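Local coordinates for WbbM protein (Klebsiella pneumoniae, PDB 6U4B) that forms a magnesium-binding trimer and probably acts as a bifunctional glycosyltransferase that polymerises O-antigen, at residues 313-325 / 579-592. Residues are numbered along the deposited sequence; the frame is centred on the assembly and turned at random.
Sequences AISGGALINSIIR and FIENIANTPWEMEI
Asn582 is the knob of this contact: its side chain drops into the hollow between Ala318, Asn321, Ser322 and Arg325 on helix 313-325. Its CB comes 3.3 Å from Ala318 O, and its OD1 lies 3.3 Å from Arg325 CD. So close a fit, with CA atoms of Ala318 and Asn582 only 4.9 Å apart, suits the small methyl side chain of Ala318; segments 313-325 and 579-583 cross nearly at right angles (86°), their axes 8.2 Å apart at closest. One hydrogen bond spans the crossing: Asn321 ND2 gives a nearly straight bond (167°) to Asn582 O, which lies in the plane of the Asn321 amide. At the C-terminal end of helix 313-325, Glu581 OE1 sits over a face of the Arg325 guanidinium, 2.6 Å from NH2, in a salt bridge with the two planar groups steeply inclined.

The second bump is Ile314, whose branches diverge. With CG1 beside the backbone N (chi1 -63°), that branch passes along Trp588, while CG2 meets Ile592 CD1 at 3.6 Å and faces the edge of the Phe579 ring. Ile583 CD1 fills the groove between Ile314 and Ala318, touching Ile314 O at 3.5 Å. Gly317, without a side chain, presents bare backbone to the indole, its CA 3.9 Å from Trp588 CZ3. Trp588 NE1 in turn bonds Asn346.

Helix 313-325 joins parallel strands 302-309 and 333-340 in a beta-alpha-beta crossover, consistent with the GT-A fold of glycosyltransferase family 8. Ser315 OG bonds Ser407 O, between magnesium ligands Asp406 and Asp408. The helix therefore links this DxD metal site to the C-terminal helices, whose Asn582 also touches Val410 on strand 409-411; the turn joining them carries Asn585, which meets Asn585 of both other subunits at a magnesium ion in the trimer.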
loop_
_atom_site.group_PDB
_atom_site.type_symbol
_atom_site.label_atom_id
_atom_site.label_comp_id
_atom_site.label_asym_id
_atom_site.label_seq_id
_atom_site.Cartn_x
_atom_site.Cartn_y
_atom_site.Cartn_z
ATOM N N ALA A 313 -10.598 18.033 -5.726
ATOM C CA ALA A 313 -9.248 17.536 -5.969
ATOM C C ALA A 313 -9.089 16.092 -5.511
ATOM O O ALA A 313 -8.337 15.330 -6.128
ATOM C CB ALA A 313 -8.221 18.430 -5.272
ATOM N N ILE A 314 -9.778 15.701 -4.437
ATOM C CA ILE A 314 -9.731 14.311 -3.983
ATOM C C ILE A 314 -10.291 13.388 -5.057
ATOM O O ILE A 314 -9.715 12.338 -5.365
ATOM C CB ILE A 314 -10.488 14.154 -2.653
ATOM C CG1 ILE A 314 -9.818 14.983 -1.557
ATOM C CG2 ILE A 314 -10.562 12.688 -2.251
ATOM C CD1 ILE A 314 -10.449 14.821 -0.196
ATOM N N SER A 315 -11.424 13.773 -5.645
ATOM C CA SER A 315 -12.000 12.985 -6.726
ATOM C C SER A 315 -11.066 12.930 -7.928
ATOM O O SER A 315 -10.923 11.879 -8.565
ATOM C CB SER A 315 -13.354 13.566 -7.128
ATOM O OG SER A 315 -13.875 12.880 -8.247
ATOM N N GLY A 316 -10.427 14.055 -8.259
ATOM C CA GLY A 316 -9.485 14.065 -9.364
ATOM C C GLY A 316 -8.263 13.205 -9.115
ATOM O O GLY A 316 -7.726 12.601 -10.047
ATOM N N GLY A 317 -7.805 13.140 -7.863
ATOM C CA GLY A 317 -6.687 12.267 -7.543
ATOM C C GLY A 317 -7.009 10.803 -7.771
ATOM O O GLY A 317 -6.210 10.062 -8.349
ATOM N N ALA A 318 -8.188 10.367 -7.317
ATOM C CA ALA A 318 -8.604 8.985 -7.540
ATOM C C ALA A 318 -8.723 8.681 -9.027
ATOM O O ALA A 318 -8.290 7.616 -9.487
ATOM C CB ALA A 318 -9.930 8.719 -6.829
ATOM N N LEU A 319 -9.298 9.610 -9.794
ATOM C CA LEU A 319 -9.422 9.420 -11.235
ATOM C C LEU A 319 -8.055 9.285 -11.891
ATOM O O LEU A 319 -7.800 8.328 -12.631
ATOM C CB LEU A 319 -10.201 10.583 -11.851
ATOM C CG LEU A 319 -10.244 10.640 -13.380
ATOM C CD1 LEU A 319 -10.865 9.374 -13.968
ATOM C CD2 LEU A 319 -10.992 11.883 -13.848
ATOM N N ILE A 320 -7.160 10.242 -11.631
ATOM C CA ILE A 320 -5.834 10.214 -12.244
ATOM C C ILE A 320 -5.089 8.952 -11.841
ATOM O O ILE A 320 -4.409 8.321 -12.663
ATOM C CB ILE A 320 -5.048 11.488 -11.874
ATOM C CG1 ILE A 320 -5.621 12.700 -12.617
ATOM C CG2 ILE A 320 -3.565 11.316 -12.174
ATOM C CD1 ILE A 320 -5.073 14.028 -12.145
ATOM N N ASN A 321 -5.213 8.549 -10.576
ATOM C CA ASN A 321 -4.594 7.300 -10.150
ATOM C C ASN A 321 -5.195 6.110 -10.891
ATOM O O ASN A 321 -4.472 5.183 -11.274
ATOM C CB ASN A 321 -4.737 7.129 -8.640
ATOM C CG ASN A 321 -3.451 6.670 -7.990
ATOM O OD1 ASN A 321 -2.376 6.780 -8.579
ATOM N ND2 ASN A 321 -3.552 6.156 -6.770
ATOM N N SER A 322 -6.511 6.127 -11.125
ATOM C CA SER A 322 -7.128 5.041 -11.881
ATOM C C SER A 322 -6.635 5.028 -13.323
ATOM O O SER A 322 -6.458 3.955 -13.913
ATOM C CB SER A 322 -8.657 5.151 -11.834
ATOM O OG SER A 322 -9.157 6.070 -12.798
ATOM N N ILE A 323 -6.406 6.207 -13.905
ATOM C CA ILE A 323 -5.873 6.273 -15.262
ATOM C C ILE A 323 -4.475 5.671 -15.309
ATOM O O ILE A 323 -4.136 4.914 -16.227
ATOM C CB ILE A 323 -5.886 7.726 -15.771
ATOM C CG1 ILE A 323 -7.321 8.245 -15.872
ATOM C CG2 ILE A 323 -5.178 7.827 -17.117
ATOM C CD1 ILE A 323 -7.419 9.705 -16.247
ATOM N N ILE A 324 -3.644 5.991 -14.313
ATOM C CA ILE A 324 -2.289 5.446 -14.258
ATOM C C ILE A 324 -2.319 3.933 -14.089
ATOM O O ILE A 324 -1.539 3.205 -14.718
ATOM C CB ILE A 324 -1.488 6.117 -13.127
ATOM C CG1 ILE A 324 -1.252 7.595 -13.446
ATOM C CG2 ILE A 324 -0.175 5.385 -12.895
ATOM C CD1 ILE A 324 -0.557 8.344 -12.343
ATOM N N ARG A 325 -3.214 3.432 -13.236
ATOM C CA ARG A 325 -3.202 2.006 -12.920
ATOM C C ARG A 325 -3.622 1.150 -14.107
ATOM O O ARG A 325 -3.217 -0.011 -14.203
ATOM C CB ARG A 325 -4.096 1.731 -11.717
ATOM C CG ARG A 325 -3.565 2.330 -10.417
ATOM C CD ARG A 325 -4.452 2.002 -9.229
ATOM N NE ARG A 325 -4.340 0.603 -8.831
ATOM C CZ ARG A 325 -5.164 -0.359 -9.234
ATOM N NH1 ARG A 325 -4.982 -1.605 -8.818
ATOM N NH2 ARG A 325 -6.171 -0.078 -10.049
ATOM N N PHE A 579 -13.537 3.230 -5.917
ATOM C CA PHE A 579 -13.002 4.551 -5.620
ATOM C C PHE A 579 -11.907 4.476 -4.562
ATOM O O PHE A 579 -10.828 5.054 -4.734
ATOM C CB PHE A 579 -14.130 5.476 -5.165
ATOM C CG PHE A 579 -13.653 6.794 -4.637
ATOM C CD1 PHE A 579 -13.353 7.832 -5.500
ATOM C CD2 PHE A 579 -13.507 6.997 -3.274
ATOM C CE1 PHE A 579 -12.909 9.049 -5.014
ATOM C CE2 PHE A 579 -13.065 8.209 -2.783
ATOM C CZ PHE A 579 -12.766 9.237 -3.654
ATOM N N ILE A 580 -12.177 3.769 -3.460
ATOM C CA ILE A 580 -11.197 3.635 -2.382
ATOM C C ILE A 580 -9.907 3.023 -2.905
ATOM O O ILE A 580 -8.806 3.456 -2.544
ATOM C CB ILE A 580 -11.790 2.799 -1.233
ATOM C CG1 ILE A 580 -12.887 3.588 -0.521
ATOM C CG2 ILE A 580 -10.707 2.369 -0.254
ATOM C CD1 ILE A 580 -12.411 4.903 0.068
ATOM N N GLU A 581 -10.028 2.013 -3.770
ATOM C CA GLU A 581 -8.866 1.361 -4.366
ATOM C C GLU A 581 -7.880 2.372 -4.943
ATOM O O GLU A 581 -6.662 2.188 -4.847
ATOM C CB GLU A 581 -9.338 0.393 -5.453
ATOM C CG GLU A 581 -8.244 -0.330 -6.210
ATOM C CD GLU A 581 -8.776 -1.009 -7.461
ATOM O OE1 GLU A 581 -8.199 -0.804 -8.549
ATOM O OE2 GLU A 581 -9.787 -1.735 -7.359
ATOM N N ASN A 582 -8.387 3.450 -5.535
ATOM C CA ASN A 582 -7.535 4.435 -6.187
ATOM C C ASN A 582 -7.147 5.592 -5.278
ATOM O O ASN A 582 -6.226 6.343 -5.617
ATOM C CB ASN A 582 -8.227 4.971 -7.445
ATOM C CG ASN A 582 -8.375 3.912 -8.515
ATOM O OD1 ASN A 582 -7.385 3.459 -9.090
ATOM N ND2 ASN A 582 -9.610 3.507 -8.785
ATOM N N ILE A 583 -7.818 5.760 -4.139
ATOM C CA ILE A 583 -7.440 6.795 -3.186
ATOM C C ILE A 583 -6.581 6.245 -2.050
ATOM O O ILE A 583 -5.949 7.035 -1.331
ATOM C CB ILE A 583 -8.686 7.512 -2.623
ATOM C CG1 ILE A 583 -8.385 8.991 -2.382
ATOM C CG2 ILE A 583 -9.173 6.840 -1.342
ATOM C CD1 ILE A 583 -8.055 9.751 -3.651
ATOM N N ALA A 584 -6.540 4.927 -1.865
ATOM C CA ALA A 584 -5.649 4.339 -0.878
ATOM C C ALA A 584 -4.197 4.545 -1.293
ATOM O O ALA A 584 -3.862 4.549 -2.481
ATOM C CB ALA A 584 -5.952 2.848 -0.710
ATOM N N ASN A 585 -3.334 4.729 -0.294
ATOM C CA ASN A 585 -1.905 4.963 -0.503
ATOM C C ASN A 585 -1.653 6.253 -1.281
ATOM O O ASN A 585 -0.714 6.346 -2.068
ATOM C CB ASN A 585 -1.233 3.770 -1.193
ATOM C CG ASN A 585 -1.496 2.460 -0.471
ATOM O OD1 ASN A 585 -0.987 2.231 0.625
ATOM N ND2 ASN A 585 -2.290 1.593 -1.086
ATOM N N THR A 586 -2.500 7.257 -1.072
ATOM C CA THR A 586 -2.272 8.617 -1.555
ATOM C C THR A 586 -2.335 9.542 -0.346
ATOM O O THR A 586 -2.765 9.100 0.726
ATOM C CB THR A 586 -3.296 9.018 -2.628
ATOM O OG1 THR A 586 -4.585 9.186 -2.023
ATOM C CG2 THR A 586 -3.379 7.960 -3.719
ATOM N N PRO A 587 -1.893 10.802 -0.447
ATOM C CA PRO A 587 -2.026 11.705 0.713
ATOM C C PRO A 587 -3.464 11.982 1.118
ATOM O O PRO A 587 -3.688 12.450 2.241
ATOM C CB PRO A 587 -1.327 12.990 0.249
ATOM C CG PRO A 587 -0.377 12.532 -0.789
ATOM C CD PRO A 587 -1.049 11.393 -1.501
ATOM N N TRP A 588 -4.443 11.709 0.254
ATOM C CA TRP A 588 -5.840 11.920 0.611
ATOM C C TRP A 588 -6.443 10.747 1.373
ATOM O O TRP A 588 -7.629 10.801 1.714
ATOM C CB TRP A 588 -6.680 12.189 -0.643
ATOM C CG TRP A 588 -6.201 13.351 -1.458
ATOM C CD1 TRP A 588 -6.418 14.674 -1.206
ATOM C CD2 TRP A 588 -5.424 13.292 -2.660
ATOM N NE1 TRP A 588 -5.820 15.445 -2.174
ATOM C CE2 TRP A 588 -5.205 14.620 -3.079
ATOM C CE3 TRP A 588 -4.892 12.247 -3.419
ATOM C CZ2 TRP A 588 -4.476 14.929 -4.224
ATOM C CZ3 TRP A 588 -4.167 12.557 -4.556
ATOM C CH2 TRP A 588 -3.966 13.886 -4.947
ATOM N N GLU A 589 -5.660 9.704 1.658
ATOM C CA GLU A 589 -6.216 8.491 2.252
ATOM C C GLU A 589 -6.790 8.758 3.639
ATOM O O GLU A 589 -7.943 8.412 3.922
ATOM C CB GLU A 589 -5.144 7.403 2.308
ATOM C CG GLU A 589 -5.568 6.157 3.059
ATOM C CD GLU A 589 -4.663 4.977 2.777
ATOM O OE1 GLU A 589 -5.184 3.849 2.644
ATOM O OE2 GLU A 589 -3.434 5.180 2.675
ATOM N N MET A 590 -6.001 9.377 4.520
ATOM C CA MET A 590 -6.501 9.689 5.854
ATOM C C MET A 590 -7.536 10.808 5.839
ATOM O O MET A 590 -8.322 10.917 6.786
ATOM C CB MET A 590 -5.348 10.061 6.786
ATOM C CG MET A 590 -4.395 11.105 6.228
ATOM S SD MET A 590 -3.446 11.929 7.523
ATOM C CE MET A 590 -4.351 13.470 7.670
ATOM N N GLU A 591 -7.553 11.639 4.792
ATOM C CA GLU A 591 -8.597 12.652 4.674
ATOM C C GLU A 591 -9.974 12.012 4.566
ATOM O O GLU A 591 -10.958 12.550 5.086
ATOM C CB GLU A 591 -8.347 13.542 3.457
ATOM C CG GLU A 591 -7.379 14.688 3.672
ATOM C CD GLU A 591 -7.481 15.726 2.570
ATOM O OE1 GLU A 591 -8.620 16.077 2.190
ATOM O OE2 GLU A 591 -6.429 16.179 2.073
ATOM N N ILE A 592 -10.061 10.863 3.892
ATOM C CA ILE A 592 -11.357 10.247 3.631
ATOM C C ILE A 592 -12.027 9.807 4.925
ATOM O O ILE A 592 -13.258 9.841 5.036
ATOM C CB ILE A 592 -11.200 9.071 2.649
ATOM C CG1 ILE A 592 -10.446 9.520 1.398
ATOM C CG2 ILE A 592 -12.556 8.509 2.261
ATOM C CD1 ILE A 592 -11.058 10.724 0.717
#